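Local coordinates for protein phosphoribosyl-aminoimidazole carboxylase (Aspergillus clavatus, PDB 3K5I) that probably catalyses the ATP-dependent carboxylation of 5-aminoimidazole ribonucleotide to N5-carboxyaminoimidazole ribonucleotide in purine biosynthesis, as an ATP-grasp enzyme, at residues A[35-43]-A[305-313]; A[234-242]-A[327-337]. All blocks are in the same frame, centred on the assembly; numbering follows the deposited sequence.

Contact 1: residues A[35-43]-A[305-313]; sequences LGRMLVESA and LSQFDAHLR. With AIR (5-aminoimidazole ribonucleotide), chain I.
D309 OD1 is gripped twice. S42 OG donates to D309 OD1 at 2.8 Å, from above the carboxylate plane (55° out of it). Water 2 donates to D309 OD1 at 2.6 Å and also to S42 O, bridging the helices. The other oxygen, D309 OD2, accepts S306 N at 2.9 Å. D309 N donates to S306 OG at 3.0 Å. This is a capping box at the start of helix 307-315, fixing the carboxylate that S42 uses.

F308 is a knob in a hole of L35, M38, L39 and S42. M38 CB lies over one ring face, 3.4 Å from the F308 centroid, a CH-pi contact. Q307 CG covers the opposite face. The M38 chain bends at its end (chi3 -69°), which brings CE back to the ring. M38 SD meets the ring obliquely, a Met-aromatic contact. Beyond F308, L39 CD1 packs on L312 CG at 3.9 Å. L35 N donates to AIR O2' at 2.8 Å, which puts this helix at the AIR pocket.

Helix 34-46, which follows strand 26-30 and a glycine-rich turn in the preATP-grasp domain, thus packs across helix 307-315. The segment axes approach to 8.3 Å and cross at -75°. I300 of helix 299-302 packs on M38 and F308. H311 is hydrogen-bonded to V270 of strand 269-278 and T91 of strand 89-92. E41 forms a salt bridge with R45 of the second subunit.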
# COMPACT_ATOMS: atom_id res chain seq x y z
N LEU A 35 -7.66 -4.39 -10.76
CA LEU A 35 -6.28 -4.63 -11.16
C LEU A 35 -5.66 -3.30 -11.49
O LEU A 35 -4.56 -2.99 -11.06
CB LEU A 35 -6.22 -5.61 -12.35
CG LEU A 35 -6.54 -7.08 -12.06
CD1 LEU A 35 -6.28 -7.94 -13.31
CD2 LEU A 35 -5.82 -7.70 -10.81
N GLY A 36 -6.38 -2.55 -12.31
CA GLY A 36 -5.96 -1.27 -12.78
C GLY A 36 -5.81 -0.53 -11.53
O GLY A 36 -4.85 0.22 -11.46
N ARG A 37 -6.67 -0.75 -10.55
CA ARG A 37 -6.42 0.06 -9.33
C ARG A 37 -5.14 -0.23 -8.52
O ARG A 37 -4.51 0.63 -7.89
CB ARG A 37 -7.66 -0.03 -8.43
CG ARG A 37 -7.69 0.90 -7.23
CD ARG A 37 -8.82 0.46 -6.28
NE ARG A 37 -8.93 1.14 -4.98
CZ ARG A 37 -9.88 2.03 -4.71
NH1 ARG A 37 -10.74 2.40 -5.66
NH2 ARG A 37 -9.96 2.55 -3.49
N MET A 38 -4.78 -1.50 -8.45
CA MET A 38 -3.59 -1.84 -7.72
C MET A 38 -2.43 -1.28 -8.52
O MET A 38 -1.43 -0.78 -7.98
CB MET A 38 -3.49 -3.35 -7.46
CG MET A 38 -4.37 -3.55 -6.26
SD MET A 38 -4.58 -5.21 -5.64
CE MET A 38 -5.46 -5.87 -6.86
N LEU A 39 -2.59 -1.31 -9.83
CA LEU A 39 -1.51 -0.73 -10.62
C LEU A 39 -1.32 0.76 -10.27
O LEU A 39 -0.18 1.18 -10.09
CB LEU A 39 -1.68 -0.99 -12.13
CG LEU A 39 -0.37 -0.76 -12.91
CD1 LEU A 39 0.76 -1.81 -12.84
CD2 LEU A 39 -0.65 -0.41 -14.36
N VAL A 40 -2.40 1.54 -10.17
CA VAL A 40 -2.36 2.97 -9.82
C VAL A 40 -1.81 3.11 -8.42
O VAL A 40 -0.95 3.95 -8.17
CB VAL A 40 -3.74 3.69 -9.96
CG1 VAL A 40 -3.64 5.28 -9.91
CG2 VAL A 40 -4.30 3.33 -11.31
N GLU A 41 -2.21 2.29 -7.46
CA GLU A 41 -1.48 2.56 -6.23
C GLU A 41 0.02 2.55 -6.51
O GLU A 41 0.79 3.43 -6.08
CB GLU A 41 -1.74 1.46 -5.24
CG GLU A 41 -3.22 1.12 -5.31
CD GLU A 41 -3.55 0.04 -4.30
OE1 GLU A 41 -2.71 -0.85 -4.12
OE2 GLU A 41 -4.57 0.05 -3.58
N SER A 42 0.47 1.55 -7.24
CA SER A 42 1.93 1.49 -7.49
C SER A 42 2.40 2.69 -8.29
O SER A 42 3.51 3.12 -8.09
CB SER A 42 2.26 0.25 -8.32
OG SER A 42 2.20 -0.90 -7.49
N ALA A 43 1.57 3.23 -9.18
CA ALA A 43 1.98 4.35 -10.01
C ALA A 43 2.20 5.62 -9.22
O ALA A 43 3.17 6.40 -9.42
CB ALA A 43 0.98 4.48 -11.33
N LEU A 305 8.80 -5.84 -4.01
CA LEU A 305 8.26 -5.25 -5.25
C LEU A 305 7.07 -6.08 -5.55
O LEU A 305 7.21 -7.26 -5.79
CB LEU A 305 9.21 -5.27 -6.47
CG LEU A 305 10.34 -4.27 -6.29
CD1 LEU A 305 11.24 -4.55 -7.47
CD2 LEU A 305 9.82 -2.81 -6.18
N SER A 306 5.89 -5.47 -5.55
CA SER A 306 4.72 -6.27 -5.84
C SER A 306 4.63 -6.42 -7.34
O SER A 306 5.36 -5.75 -8.08
CB SER A 306 3.48 -5.46 -5.40
OG SER A 306 3.23 -4.63 -6.46
N GLN A 307 3.73 -7.29 -7.76
CA GLN A 307 3.55 -7.53 -9.18
C GLN A 307 3.23 -6.27 -9.95
O GLN A 307 3.45 -6.14 -11.17
CB GLN A 307 2.40 -8.55 -9.41
CG GLN A 307 0.91 -8.12 -9.22
CD GLN A 307 -0.01 -9.28 -9.60
OE1 GLN A 307 0.24 -9.93 -10.62
NE2 GLN A 307 -1.04 -9.57 -8.78
N PHE A 308 2.55 -5.42 -9.19
CA PHE A 308 2.04 -4.15 -9.70
C PHE A 308 3.22 -3.28 -9.88
O PHE A 308 3.28 -2.80 -10.99
CB PHE A 308 0.80 -3.58 -8.96
CG PHE A 308 -0.25 -4.64 -8.69
CD1 PHE A 308 -0.20 -5.40 -7.53
CD2 PHE A 308 -1.30 -4.90 -9.58
CE1 PHE A 308 -1.13 -6.41 -7.27
CE2 PHE A 308 -2.22 -5.89 -9.34
CZ PHE A 308 -2.12 -6.68 -8.20
N ASP A 309 4.13 -3.14 -8.89
CA ASP A 309 5.33 -2.32 -9.05
C ASP A 309 6.11 -2.96 -10.21
O ASP A 309 6.63 -2.31 -11.11
CB ASP A 309 6.16 -2.61 -7.80
CG ASP A 309 5.54 -2.03 -6.52
OD1 ASP A 309 4.90 -0.94 -6.65
OD2 ASP A 309 5.87 -2.58 -5.43
N ALA A 310 6.23 -4.27 -10.16
CA ALA A 310 7.00 -4.94 -11.18
C ALA A 310 6.56 -4.65 -12.61
O ALA A 310 7.38 -4.29 -13.49
CB ALA A 310 7.06 -6.43 -10.88
N HIS A 311 5.26 -4.77 -12.83
CA HIS A 311 4.70 -4.52 -14.16
C HIS A 311 5.00 -3.11 -14.69
O HIS A 311 5.36 -2.93 -15.84
CB HIS A 311 3.23 -4.73 -14.14
CG HIS A 311 2.64 -4.63 -15.50
ND1 HIS A 311 2.66 -5.70 -16.37
CD2 HIS A 311 2.09 -3.59 -16.17
CE1 HIS A 311 2.14 -5.33 -17.53
NE2 HIS A 311 1.77 -4.06 -17.43
N LEU A 312 4.88 -2.08 -13.87
CA LEU A 312 5.17 -0.74 -14.34
C LEU A 312 6.61 -0.66 -14.74
O LEU A 312 6.93 -0.15 -15.80
CB LEU A 312 5.01 0.22 -13.17
CG LEU A 312 3.66 0.86 -12.95
CD1 LEU A 312 3.91 1.74 -11.74
CD2 LEU A 312 3.22 1.66 -14.24
N ARG A 313 7.50 -1.14 -13.87
CA ARG A 313 8.92 -1.10 -14.17
C ARG A 313 9.21 -1.76 -15.50
O ARG A 313 9.97 -1.23 -16.34
CB ARG A 313 9.73 -1.80 -13.05
CG ARG A 313 9.75 -0.91 -11.82
CD ARG A 313 10.18 -1.64 -10.49
NE ARG A 313 10.27 -0.74 -9.33
CZ ARG A 313 11.39 -0.43 -8.65
NH1 ARG A 313 12.57 -0.87 -9.02
NH2 ARG A 313 11.38 0.36 -7.60
N1 AIR I . -9.77 -8.63 -14.29
C2 AIR I . -9.30 -8.61 -15.57
N3 AIR I . -9.27 -9.79 -16.18
C4 AIR I . -9.73 -10.65 -15.20
C5 AIR I . -10.05 -9.96 -14.03
N6 AIR I . -10.56 -10.40 -12.83
C1' AIR I . -10.05 -7.57 -13.29
C2' AIR I . -9.68 -6.15 -13.77
C3' AIR I . -10.92 -5.98 -14.66
C4' AIR I . -12.00 -6.38 -13.65
O4' AIR I . -11.46 -7.62 -13.16
O2' AIR I . -9.43 -5.10 -12.81
O3' AIR I . -10.95 -4.68 -15.20
C5' AIR I . -13.43 -6.00 -13.32
O5' AIR I . -14.30 -7.15 -13.13
P AIR I . -15.87 -6.88 -12.87
O6 AIR I . -16.33 -7.49 -11.43
O7 AIR I . -16.52 -7.54 -14.03
O8 AIR I . -16.07 -5.38 -12.85
O HOH W 1 1.89 -2.99 -4.70
O HOH W 2 5.43 1.53 -7.43

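Contact 2: residues A[234-242]-A[327-337]; sequences SICKLVYAP and IRQPSIMLNII. With ADP (adenosine-5'-diphosphate), chain G.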
# COMPACT_ATOMS: atom_id res chain seq x y z
N SER A 234 -15.13 -22.65 -10.25
CA SER A 234 -14.35 -21.99 -11.31
C SER A 234 -13.78 -20.60 -10.92
O SER A 234 -13.20 -19.89 -11.73
CB SER A 234 -15.19 -21.92 -12.60
OG SER A 234 -14.72 -22.81 -13.59
N ILE A 235 -13.91 -20.16 -9.69
CA ILE A 235 -13.35 -18.85 -9.33
C ILE A 235 -12.24 -19.00 -8.30
O ILE A 235 -12.36 -19.85 -7.46
CB ILE A 235 -14.44 -17.96 -8.67
CG1 ILE A 235 -15.75 -18.07 -9.45
CG2 ILE A 235 -13.93 -16.56 -8.26
CD1 ILE A 235 -16.99 -17.40 -8.75
N CYS A 236 -11.20 -18.17 -8.31
CA CYS A 236 -10.17 -18.32 -7.31
C CYS A 236 -10.75 -17.91 -5.95
O CYS A 236 -11.53 -16.94 -5.81
CB CYS A 236 -8.99 -17.41 -7.66
SG CYS A 236 -7.65 -17.34 -6.42
N LYS A 237 -10.29 -18.63 -4.95
CA LYS A 237 -10.75 -18.39 -3.60
C LYS A 237 -9.58 -18.07 -2.67
O LYS A 237 -9.53 -17.00 -2.05
CB LYS A 237 -11.57 -19.59 -3.11
CG LYS A 237 -12.11 -19.44 -1.70
CD LYS A 237 -12.88 -20.71 -1.34
CE LYS A 237 -12.93 -21.05 0.15
NZ LYS A 237 -13.54 -22.41 0.31
N LEU A 238 -8.63 -19.00 -2.62
CA LEU A 238 -7.47 -18.78 -1.76
C LEU A 238 -6.19 -18.93 -2.54
O LEU A 238 -6.16 -19.66 -3.55
CB LEU A 238 -7.27 -19.93 -0.76
CG LEU A 238 -8.47 -19.94 0.17
CD1 LEU A 238 -8.74 -21.34 0.80
CD2 LEU A 238 -8.01 -18.88 1.16
N VAL A 239 -5.16 -18.28 -2.00
CA VAL A 239 -3.80 -18.38 -2.53
C VAL A 239 -2.86 -18.60 -1.31
O VAL A 239 -2.98 -17.84 -0.37
CB VAL A 239 -3.37 -17.21 -3.45
CG1 VAL A 239 -1.87 -17.37 -3.86
CG2 VAL A 239 -4.26 -17.14 -4.72
N TYR A 240 -1.97 -19.60 -1.34
CA TYR A 240 -0.97 -19.88 -0.27
C TYR A 240 0.38 -19.65 -0.92
O TYR A 240 0.80 -20.26 -1.90
CB TYR A 240 -1.00 -21.32 0.24
CG TYR A 240 -2.33 -21.69 0.82
CD1 TYR A 240 -3.42 -21.94 -0.01
CD2 TYR A 240 -2.53 -21.70 2.19
CE1 TYR A 240 -4.66 -22.25 0.50
CE2 TYR A 240 -3.80 -22.01 2.71
CZ TYR A 240 -4.83 -22.31 1.88
OH TYR A 240 -6.02 -22.60 2.50
N ALA A 241 1.11 -18.72 -0.35
CA ALA A 241 2.37 -18.40 -0.99
C ALA A 241 3.51 -18.47 0.01
O ALA A 241 3.47 -17.82 1.04
CB ALA A 241 2.16 -16.98 -1.64
N PRO A 242 4.52 -19.29 -0.26
CA PRO A 242 4.62 -20.10 -1.47
C PRO A 242 3.73 -21.33 -1.29
O PRO A 242 3.21 -21.49 -0.18
CB PRO A 242 6.10 -20.51 -1.45
CG PRO A 242 6.36 -20.65 0.05
CD PRO A 242 5.45 -19.74 0.78
N ILE A 327 9.88 -13.85 -1.61
CA ILE A 327 8.83 -13.76 -0.59
C ILE A 327 9.41 -13.48 0.78
O ILE A 327 10.26 -14.22 1.28
CB ILE A 327 8.06 -15.06 -0.61
CG1 ILE A 327 7.21 -15.03 -1.86
CG2 ILE A 327 7.36 -15.40 0.72
CD1 ILE A 327 6.36 -16.34 -2.07
N ARG A 328 8.97 -12.39 1.39
CA ARG A 328 9.46 -12.00 2.73
C ARG A 328 9.02 -12.95 3.85
O ARG A 328 9.82 -13.22 4.72
CB ARG A 328 8.86 -10.61 3.10
CG ARG A 328 8.98 -9.61 1.91
CD ARG A 328 8.62 -8.12 2.18
NE ARG A 328 8.82 -7.88 3.58
CZ ARG A 328 8.29 -6.91 4.31
NH1 ARG A 328 7.48 -6.06 3.71
NH2 ARG A 328 8.60 -6.82 5.61
N GLN A 329 7.77 -13.42 3.89
CA GLN A 329 7.30 -14.34 4.94
C GLN A 329 6.12 -15.03 4.30
O GLN A 329 5.61 -14.55 3.30
CB GLN A 329 6.64 -13.54 6.04
CG GLN A 329 7.60 -12.93 7.02
CD GLN A 329 6.74 -12.23 8.03
OE1 GLN A 329 5.80 -11.48 7.72
NE2 GLN A 329 7.01 -12.52 9.26
N PRO A 330 5.68 -16.14 4.89
CA PRO A 330 4.52 -16.86 4.34
C PRO A 330 3.21 -16.06 4.39
O PRO A 330 2.98 -15.24 5.30
CB PRO A 330 4.43 -18.18 5.15
CG PRO A 330 5.87 -18.36 5.67
CD PRO A 330 6.65 -17.02 5.57
N SER A 331 2.34 -16.33 3.42
CA SER A 331 1.05 -15.64 3.38
C SER A 331 -0.08 -16.37 2.67
O SER A 331 0.08 -17.34 1.94
CB SER A 331 1.17 -14.16 3.05
OG SER A 331 1.79 -13.91 1.80
N ILE A 332 -1.27 -15.90 2.98
CA ILE A 332 -2.44 -16.52 2.39
C ILE A 332 -3.36 -15.38 1.91
O ILE A 332 -3.58 -14.42 2.66
CB ILE A 332 -3.23 -17.40 3.48
CG1 ILE A 332 -2.33 -18.52 3.99
CG2 ILE A 332 -4.43 -18.19 2.88
CD1 ILE A 332 -2.86 -19.12 5.27
N MET A 333 -3.90 -15.48 0.70
CA MET A 333 -4.82 -14.43 0.25
C MET A 333 -6.12 -15.19 0.05
O MET A 333 -6.12 -16.31 -0.54
CB MET A 333 -4.37 -13.75 -1.06
CG MET A 333 -5.34 -12.70 -1.72
SD MET A 333 -5.62 -13.14 -3.47
CE MET A 333 -6.62 -14.52 -3.36
N LEU A 334 -7.16 -14.54 0.56
CA LEU A 334 -8.54 -15.02 0.45
C LEU A 334 -9.34 -13.99 -0.39
O LEU A 334 -9.22 -12.79 -0.19
CB LEU A 334 -9.16 -15.16 1.85
CG LEU A 334 -10.62 -15.63 1.82
CD1 LEU A 334 -10.82 -17.12 1.66
CD2 LEU A 334 -11.20 -15.27 3.14
N ASN A 335 -10.12 -14.41 -1.38
CA ASN A 335 -10.86 -13.43 -2.17
C ASN A 335 -12.13 -13.17 -1.41
O ASN A 335 -12.53 -14.08 -0.73
CB ASN A 335 -11.28 -13.99 -3.55
CG ASN A 335 -10.30 -13.61 -4.63
OD1 ASN A 335 -9.50 -12.67 -4.46
ND2 ASN A 335 -10.30 -14.35 -5.74
N ILE A 336 -12.73 -11.99 -1.57
CA ILE A 336 -14.01 -11.62 -0.99
C ILE A 336 -14.88 -11.54 -2.23
O ILE A 336 -14.83 -10.63 -3.04
CB ILE A 336 -13.98 -10.27 -0.38
CG1 ILE A 336 -13.01 -10.28 0.79
CG2 ILE A 336 -15.37 -9.91 0.10
CD1 ILE A 336 -12.96 -8.91 1.30
N ILE A 337 -15.69 -12.57 -2.38
CA ILE A 337 -16.57 -12.75 -3.52
C ILE A 337 -17.99 -12.30 -3.19
O ILE A 337 -18.43 -12.55 -2.07
CB ILE A 337 -16.58 -14.32 -3.61
CG1 ILE A 337 -15.16 -14.78 -3.83
CG2 ILE A 337 -17.46 -14.83 -4.72
CD1 ILE A 337 -14.60 -13.82 -4.87
PB ADP G . -11.22 -18.32 -16.11
O1B ADP G . -12.58 -17.73 -16.00
O2B ADP G . -10.73 -17.44 -17.24
O3B ADP G . -9.96 -18.32 -15.19
PA ADP G . -10.27 -21.16 -16.24
O1A ADP G . -8.98 -20.82 -15.63
O2A ADP G . -10.02 -22.05 -17.44
O3A ADP G . -11.17 -19.87 -16.55
O5' ADP G . -10.95 -22.06 -15.10
C5' ADP G . -10.99 -21.64 -13.73
C4' ADP G . -10.80 -22.84 -12.83
O4' ADP G . -11.82 -23.84 -13.13
C3' ADP G . -9.54 -23.67 -12.98
O3' ADP G . -8.64 -23.14 -12.00
C2' ADP G . -9.91 -25.08 -12.48
O2' ADP G . -10.34 -25.05 -11.08
C1' ADP G . -11.27 -25.11 -13.14
N9 ADP G . -11.07 -25.76 -14.43
C8 ADP G . -10.79 -25.11 -15.60
N7 ADP G . -10.51 -25.98 -16.59
C5 ADP G . -10.71 -27.21 -15.98
C6 ADP G . -10.69 -28.52 -16.56
N6 ADP G . -10.41 -28.99 -17.64
N1 ADP G . -10.92 -29.54 -15.68
C2 ADP G . -11.27 -29.37 -14.35
N3 ADP G . -11.40 -28.16 -13.87
C4 ADP G . -11.10 -27.12 -14.66
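L238 and L334 meet at the apolar centre of one sheet face. Their methyls L238 CD2 and L334 CD1 are 3.4 Å apart, tighter than usual van der Waals contact. Y240 and I332 continue this face. I332 CG2 sits over the Y240 ring, 4.2 Å from its centroid and displaced toward the rim, as a CH-pi contact. The other face carries V239, M333, A241 and S331. M333 is bent at chi2 (-127°) and chi3, and its CE reaches V239 CG2 at 3.8 Å. At the far end, I327 CD1 packs against A241 and P242, which are joined by a cis peptide bond.

The strands run antiparallel, at 169°. V239 and M333 are a hydrogen-bonded pair. V239 N to M333 O is 2.6 Å. M333 N to V239 O is 2.7 Å. A241 and S331 form the next such pair.

N335 N donates to K237 O at 2.7 Å. N335 ND2 also bonds C236 O at 2.9 Å, from above the carbonyl plane (62° out of it), and is bonded to N294 too. K237 and L238 both face V230 of strand 221-232, a classic beta bulge on the other side of this strand. K237 NZ turns to a salt bridge with E232. S234 OG lies 3.1 Å from ADP O4'.

The strand pair joins the ATP-grasp and C-terminal domains in one large antiparallel sheet. There, strand 221-232 flanks strand 235-241, and strand 373-380 flanks strand 331-337. Helix 384-399 covers the Y240 and I332 face through M384, and I391 also packs on I332.

How the contacts relate
Contact 1 touches AIR through L35, and contact 2 approaches ADP through S234, at one end of each. Their centres are 18 Å apart, and their nearest atoms are about 7 Å apart without touching. Their segments alternate along the chain, and strand 331-337 is the next helix or strand after helix 307-315. The magnesium ion, held by E274 and E287, lies about 11 Å from the side chain of L35 and about 7 Å from that of C236. Strand 269-278, which carries E274, belongs to the sheet of contact 2 and also bonds H311 of contact 1. Both contacts reach the second subunit, contact 2 through R328 and Q329.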